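Local coordinates for protein D-alanyl-lipoteichoic acid synthetase (Streptococcus pneumoniae, PDB 3BMA) that probably takes part in adding D-alanine to lipoteichoic acid during cell-wall biogenesis, as a membrane-associated member of the DltD family, at residues Met242-Glu245 with Asn246-Asn250; Ala307-Arg310 with Glu311-Gln315. The protein carries 1 engineered substitution. One frame throughout, in Å; residues are numbered along the deposited sequence.

Interaction 1: Met242-Glu245 with Asn246-Asn250; sequences MGME and NYFYN
The backbone runs in extended form through Met244 and Glu245 and then turns into helix 246-253, with Glu245 as the N-cap just before it; the Glu245 carbonyl O accepts the first i to i+4 bond, from Tyr249 N at 3.0 Å. A Met-aromatic contact spans the same turn. Met244, carried beside the helix, brings SD to the edge of the Phe248 ring, near its plane, 4.3 Å from CD2 and 5.5 Å from the ring centroid. A long, flexible and polarisable thioether suits this place against the ring's edge hydrogens. With CG anti to the backbone N (chi1 -179°), Phe248 turns its ring edge, not its face, to the sulfur. Beyond these two, Ile253 packs on both side chains and Trp303 of helix 301-307 on Met244. One residue further on, Tyr249 meets Met242 in a similar way, the sulfur SD standing 4.4 Å from CE2, oblique to the ring. Glu245 lays its carboxylate beside Tyr247, the two side chains pointing the same way, with 13° between carboxylate and ring planes. A negative group here would probably be favoured by the helix's amino end, although OE1 of Glu245 stays 4.1 Å from Phe248 N, and the closest side-chain approach is Glu245 OE2 to Tyr247 CB, 3.4 Å.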
ATOM      1  N   MET C 242     -35.064 -44.939 -30.157  1.00 78.06           N
ATOM      2  CA  MET C 242     -33.710 -44.488 -30.500  1.00 73.53           C
ATOM      3  C   MET C 242     -32.756 -44.530 -29.292  1.00 70.34           C
ATOM      4  O   MET C 242     -31.638 -44.010 -29.346  1.00 68.94           O
ATOM      5  CB  MET C 242     -33.723 -43.124 -31.213  1.00 70.39           C
ATOM      6  CG  MET C 242     -34.213 -41.943 -30.392  1.00 69.23           C
ATOM      7  SD  MET C 242     -34.938 -40.638 -31.415  1.00 75.66           S
ATOM      8  CE  MET C 242     -33.661 -40.342 -32.630  1.00 65.14           C
ATOM      9  N   GLY C 243     -33.221 -45.157 -28.212  1.00 67.47           N
ATOM     10  CA  GLY C 243     -32.368 -45.550 -27.089  1.00 65.74           C
ATOM     11  C   GLY C 243     -32.134 -44.545 -25.977  1.00 64.36           C
ATOM     12  O   GLY C 243     -31.274 -44.762 -25.123  1.00 68.07           O
ATOM     13  N   MET C 244     -32.895 -43.453 -25.974  1.00 60.27           N
ATOM     14  CA  MET C 244     -32.719 -42.393 -24.980  1.00 55.20           C
ATOM     15  C   MET C 244     -33.553 -42.629 -23.729  1.00 57.15           C
ATOM     16  O   MET C 244     -34.529 -43.378 -23.765  1.00 60.18           O
ATOM     17  CB  MET C 244     -33.074 -41.036 -25.575  1.00 49.39           C
ATOM     18  CG  MET C 244     -32.179 -40.610 -26.707  1.00 50.98           C
ATOM     19  SD  MET C 244     -32.820 -39.116 -27.451  1.00 55.42           S
ATOM     20  CE  MET C 244     -31.967 -39.133 -29.014  1.00 51.98           C
ATOM     21  N   GLU C 245     -33.163 -41.971 -22.638  1.00 60.15           N
ATOM     22  CA  GLU C 245     -33.873 -42.045 -21.359  1.00 62.18           C
ATOM     23  C   GLU C 245     -35.282 -41.461 -21.481  1.00 62.43           C
ATOM     24  O   GLU C 245     -35.500 -40.523 -22.249  1.00 61.56           O
ATOM     25  CB  GLU C 245     -33.091 -41.300 -20.274  1.00 62.90           C
ATOM     26  CG  GLU C 245     -33.430 -41.729 -18.849  1.00 74.08           C
ATOM     27  CD  GLU C 245     -33.498 -40.566 -17.870  1.00 85.21           C
ATOM     28  OE1 GLU C 245     -32.826 -39.533 -18.095  1.00 89.00           O
ATOM     29  OE2 GLU C 245     -34.230 -40.692 -16.867  1.00 90.06           O
ATOM     30  N   ASN C 246     -36.222 -42.030 -20.725  1.00 65.33           N
ATOM     31  CA  ASN C 246     -37.630 -41.617 -20.738  1.00 67.02           C
ATOM     32  C   ASN C 246     -37.848 -40.150 -20.379  1.00 67.63           C
ATOM     33  O   ASN C 246     -38.623 -39.452 -21.038  1.00 66.58           O
ATOM     34  CB  ASN C 246     -38.456 -42.502 -19.796  1.00 66.92           C
ATOM     35  CG  ASN C 246     -38.618 -43.924 -20.311  1.00 65.89           C
ATOM     36  OD1 ASN C 246     -38.418 -44.203 -21.496  1.00 57.60           O
ATOM     37  ND2 ASN C 246     -38.987 -44.832 -19.415  1.00 65.30           N
ATOM     38  N   TYR C 247     -37.146 -39.701 -19.341  1.00 70.43           N
ATOM     39  CA  TYR C 247     -37.263 -38.343 -18.819  1.00 73.47           C
ATOM     40  C   TYR C 247     -36.707 -37.311 -19.802  1.00 69.88           C
ATOM     41  O   TYR C 247     -37.308 -36.254 -19.997  1.00 69.93           O
ATOM     42  CB  TYR C 247     -36.526 -38.246 -17.483  1.00 80.92           C
ATOM     43  CG  TYR C 247     -37.348 -37.690 -16.343  1.00 87.47           C
ATOM     44  CD1 TYR C 247     -38.183 -38.522 -15.591  1.00 89.91           C
ATOM     45  CD2 TYR C 247     -37.278 -36.341 -16.000  1.00 92.37           C
ATOM     46  CE1 TYR C 247     -38.939 -38.019 -14.532  1.00 92.90           C
ATOM     47  CE2 TYR C 247     -38.030 -35.825 -14.943  1.00 95.02           C
ATOM     48  CZ  TYR C 247     -38.857 -36.669 -14.213  1.00 92.65           C
ATOM     49  OH  TYR C 247     -39.601 -36.164 -13.168  1.00 87.16           O
ATOM     50  N   PHE C 248     -35.571 -37.631 -20.423  1.00 67.29           N
ATOM     51  CA  PHE C 248     -34.916 -36.735 -21.381  1.00 66.11           C
ATOM     52  C   PHE C 248     -35.677 -36.609 -22.703  1.00 68.55           C
ATOM     53  O   PHE C 248     -35.771 -35.513 -23.264  1.00 67.77           O
ATOM     54  CB  PHE C 248     -33.471 -37.178 -21.653  1.00 60.70           C
ATOM     55  CG  PHE C 248     -32.731 -36.280 -22.610  1.00 56.19           C
ATOM     56  CD1 PHE C 248     -32.103 -35.127 -22.153  1.00 58.03           C
ATOM     57  CD2 PHE C 248     -32.668 -36.579 -23.973  1.00 53.11           C
ATOM     58  CE1 PHE C 248     -31.423 -34.289 -23.031  1.00 58.79           C
ATOM     59  CE2 PHE C 248     -31.989 -35.746 -24.858  1.00 50.96           C
ATOM     60  CZ  PHE C 248     -31.369 -34.600 -24.387  1.00 56.62           C
ATOM     61  N   TYR C 249     -36.186 -37.735 -23.203  1.00 72.00           N
ATOM     62  CA  TYR C 249     -36.900 -37.781 -24.480  1.00 70.12           C
ATOM     63  C   TYR C 249     -38.156 -36.912 -24.473  1.00 68.91           C
ATOM     64  O   TYR C 249     -38.424 -36.214 -25.447  1.00 71.49           O
ATOM     65  CB  TYR C 249     -37.243 -39.227 -24.861  1.00 71.23           C
ATOM     66  CG  TYR C 249     -38.014 -39.365 -26.158  1.00 73.78           C
ATOM     67  CD1 TYR C 249     -39.380 -39.655 -26.151  1.00 78.78           C
ATOM     68  CD2 TYR C 249     -37.378 -39.210 -27.392  1.00 72.83           C
ATOM     69  CE1 TYR C 249     -40.096 -39.781 -27.339  1.00 78.85           C
ATOM     70  CE2 TYR C 249     -38.087 -39.334 -28.588  1.00 73.07           C
ATOM     71  CZ  TYR C 249     -39.443 -39.621 -28.552  1.00 73.72           C
ATOM     72  OH  TYR C 249     -40.151 -39.750 -29.724  1.00 72.77           O
ATOM     73  N   ASN C 250     -38.902 -36.954 -23.369  1.00 66.35           N
ATOM     74  CA  ASN C 250     -40.123 -36.162 -23.208  1.00 67.75           C
ATOM     75  C   ASN C 250     -39.889 -34.653 -23.176  1.00 69.50           C
ATOM     76  O   ASN C 250     -40.700 -33.885 -23.697  1.00 68.90           O
ATOM     77  CB  ASN C 250     -40.873 -36.581 -21.939  1.00 68.77           C
ATOM     78  CG  ASN C 250     -41.472 -37.974 -22.039  1.00 70.20           C
ATOM     79  OD1 ASN C 250     -41.922 -38.401 -23.106  1.00 65.38           O
ATOM     80  ND2 ASN C 250     -41.490 -38.686 -20.918  1.00 68.91           N
TER

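Interaction 2: Ala307-Arg310 with Glu311-Gln315; sequences AGLR and EDMYQ
Tyr314 N gives its hydrogen to Arg310 O at 3.0 Å, with an N-H...O angle of 156°; this i to i+4 bond closes the first turn of helix 311-326 on its N-cap residue, Arg310. Leu309, just before it, forks its methyls over that turn: both touch Met313 CE (CD2 at 3.8 Å), and CD1 also reaches Tyr314 CD2 at 4.0 Å. A branched apolar residue suits this buried spot, since its two methyls can pack on two neighbours at once. Met313 can offer its methyl to Leu309 because its chain bends at chi2 and chi3 (-84° and -54°), folding CE back towards the loop. This helix belongs to the beta-alpha-beta crossover that links strand 291-296 to its parallel neighbour 333-335, and Tyr314 ties the helix to the end of strand 291-296, its OH hydrogen-bonded to Pro297 O. Arg310 is partly exposed. Its aliphatic stem runs past Asp312, whose OD2 lies 3.5 Å from Arg310 CB, and Met313 CB sits over one face of the guanidinium. The guanidinium is hydrogen-bonded through NH2 to Phe267 O, and Arg310 NE and Asp312 OD1 stay 5.0 Å apart, with no charged contact.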
ATOM      1  N   ALA C 307     -30.925 -36.516 -37.144  1.00 56.51           N
ATOM      2  CA  ALA C 307     -30.614 -35.087 -37.183  1.00 51.42           C
ATOM      3  C   ALA C 307     -29.686 -34.693 -38.330  1.00 52.17           C
ATOM      4  O   ALA C 307     -29.556 -33.511 -38.639  1.00 59.22           O
ATOM      5  CB  ALA C 307     -30.039 -34.629 -35.851  1.00 53.04           C
ATOM      6  N   GLY C 308     -29.034 -35.675 -38.950  1.00 48.76           N
ATOM      7  CA  GLY C 308     -28.162 -35.413 -40.099  1.00 39.99           C
ATOM      8  C   GLY C 308     -26.754 -34.989 -39.735  1.00 39.60           C
ATOM      9  O   GLY C 308     -26.046 -34.391 -40.550  1.00 47.98           O
ATOM     10  N   LEU C 309     -26.348 -35.301 -38.507  1.00 43.96           N
ATOM     11  CA  LEU C 309     -25.001 -35.017 -38.019  1.00 45.31           C
ATOM     12  C   LEU C 309     -24.023 -36.002 -38.665  1.00 45.12           C
ATOM     13  O   LEU C 309     -24.120 -37.211 -38.455  1.00 43.67           O
ATOM     14  CB  LEU C 309     -24.976 -35.124 -36.487  1.00 45.65           C
ATOM     15  CG  LEU C 309     -23.938 -34.467 -35.560  1.00 47.93           C
ATOM     16  CD1 LEU C 309     -22.645 -35.265 -35.435  1.00 52.08           C
ATOM     17  CD2 LEU C 309     -23.655 -33.034 -35.958  1.00 47.07           C
ATOM     18  N   ARG C 310     -23.092 -35.465 -39.454  1.00 46.98           N
ATOM     19  CA  ARG C 310     -22.171 -36.266 -40.266  1.00 48.58           C
ATOM     20  C   ARG C 310     -21.119 -37.034 -39.450  1.00 52.11           C
ATOM     21  O   ARG C 310     -20.399 -36.450 -38.634  1.00 48.57           O
ATOM     22  CB  ARG C 310     -21.486 -35.379 -41.315  1.00 40.21           C
ATOM     23  CG  ARG C 310     -22.440 -34.783 -42.349  1.00 44.01           C
ATOM     24  CD  ARG C 310     -21.785 -33.660 -43.153  1.00 52.23           C
ATOM     25  NE  ARG C 310     -21.638 -32.425 -42.379  1.00 55.20           N
ATOM     26  CZ  ARG C 310     -20.930 -31.364 -42.764  1.00 58.50           C
ATOM     27  NH1 ARG C 310     -20.280 -31.363 -43.922  1.00 61.91           N
ATOM     28  NH2 ARG C 310     -20.865 -30.295 -41.983  1.00 50.49           N
ATOM     29  N   GLU C 311     -21.046 -38.347 -39.685  1.00 54.90           N
ATOM     30  CA  GLU C 311     -20.059 -39.221 -39.043  1.00 56.58           C
ATOM     31  C   GLU C 311     -18.649 -38.955 -39.556  1.00 53.44           C
ATOM     32  O   GLU C 311     -17.681 -39.094 -38.811  1.00 53.40           O
ATOM     33  CB  GLU C 311     -20.407 -40.694 -39.264  1.00 57.37           C
ATOM     34  CG  GLU C 311     -21.616 -41.187 -38.483  1.00 67.73           C
ATOM     35  CD  GLU C 311     -21.904 -42.668 -38.699  1.00 67.86           C
ATOM     36  OE1 GLU C 311     -20.944 -43.470 -38.736  1.00 70.19           O
ATOM     37  OE2 GLU C 311     -23.096 -43.030 -38.822  1.00 73.94           O
ATOM     38  N   ASP C 312     -18.552 -38.581 -40.832  1.00 56.25           N
ATOM     39  CA  ASP C 312     -17.283 -38.219 -41.466  1.00 57.03           C
ATOM     40  C   ASP C 312     -16.672 -36.953 -40.861  1.00 55.30           C
ATOM     41  O   ASP C 312     -15.453 -36.861 -40.720  1.00 55.45           O
ATOM     42  CB  ASP C 312     -17.452 -38.059 -42.984  1.00 56.18           C
ATOM     43  CG  ASP C 312     -18.657 -37.207 -43.356  1.00 66.76           C
ATOM     44  OD1 ASP C 312     -18.467 -36.030 -43.740  1.00 61.80           O
ATOM     45  OD2 ASP C 312     -19.796 -37.715 -43.256  1.00 72.32           O
ATOM     46  N   MET C 313     -17.529 -35.991 -40.514  1.00 53.01           N
ATOM     47  CA  MET C 313     -17.116 -34.766 -39.827  1.00 47.43           C
ATOM     48  C   MET C 313     -16.722 -35.092 -38.391  1.00 46.30           C
ATOM     49  O   MET C 313     -15.670 -34.658 -37.927  1.00 44.84           O
ATOM     50  CB  MET C 313     -18.244 -33.720 -39.854  1.00 46.84           C
ATOM     51  CG  MET C 313     -17.999 -32.423 -39.038  1.00 43.48           C
ATOM     52  SD  MET C 313     -18.377 -32.485 -37.258  1.00 30.03           S
ATOM     53  CE  MET C 313     -20.068 -33.069 -37.260  1.00 27.06           C
ATOM     54  N   TYR C 314     -17.573 -35.858 -37.708  1.00 41.50           N
ATOM     55  CA  TYR C 314     -17.394 -36.178 -36.289  1.00 42.28           C
ATOM     56  C   TYR C 314     -16.078 -36.890 -35.961  1.00 45.37           C
ATOM     57  O   TYR C 314     -15.480 -36.634 -34.918  1.00 44.44           O
ATOM     58  CB  TYR C 314     -18.581 -36.990 -35.758  1.00 40.25           C
ATOM     59  CG  TYR C 314     -18.685 -36.992 -34.247  1.00 43.19           C
ATOM     60  CD1 TYR C 314     -18.233 -38.079 -33.498  1.00 41.49           C
ATOM     61  CD2 TYR C 314     -19.222 -35.901 -33.564  1.00 42.54           C
ATOM     62  CE1 TYR C 314     -18.319 -38.082 -32.109  1.00 39.88           C
ATOM     63  CE2 TYR C 314     -19.312 -35.895 -32.173  1.00 47.94           C
ATOM     64  CZ  TYR C 314     -18.863 -36.992 -31.453  1.00 45.88           C
ATOM     65  OH  TYR C 314     -18.944 -37.001 -30.079  1.00 45.84           O
ATOM     66  N   GLN C 315     -15.634 -37.781 -36.846  1.00 45.20           N
ATOM     67  CA  GLN C 315     -14.358 -38.466 -36.652  1.00 42.95           C
ATOM     68  C   GLN C 315     -13.182 -37.601 -37.097  1.00 40.17           C
ATOM     69  O   GLN C 315     -12.062 -37.788 -36.629  1.00 39.82           O
ATOM     70  CB  GLN C 315     -14.337 -39.824 -37.361  1.00 48.74           C
ATOM     71  CG  GLN C 315     -15.422 -40.809 -36.899  1.00 56.91           C
ATOM     72  CD  GLN C 315     -15.361 -41.153 -35.410  1.00 61.18           C
ATOM     73  OE1 GLN C 315     -14.281 -41.277 -34.823  1.00 58.62           O
ATOM     74  NE2 GLN C 315     -16.533 -41.326 -34.800  1.00 55.24           N
TER

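How the interactions relate
Both interactions are helix starts on the same chain, each with a loop residue as N-cap and an i to i+4 bond to its carbonyl, and helix 301-307 touches both: Met242 and Met244 of interaction 1 meet Lys302 and Trp303, whereas Leu309 of interaction 2 meets Met304. Their centres are 21 Å apart and they do not meet, the nearest atoms being about 7 Å apart. Interaction 1 is a surface contact at the short helix 246-253, with methionine sulfurs at aromatic rings and a carboxylate beside Tyr247. Interaction 2 is partly buried: Leu309 methyls pack on Met313 and Tyr314, all three buried, with charged side chains toward solvent, and its helix leads back to the central parallel sheet.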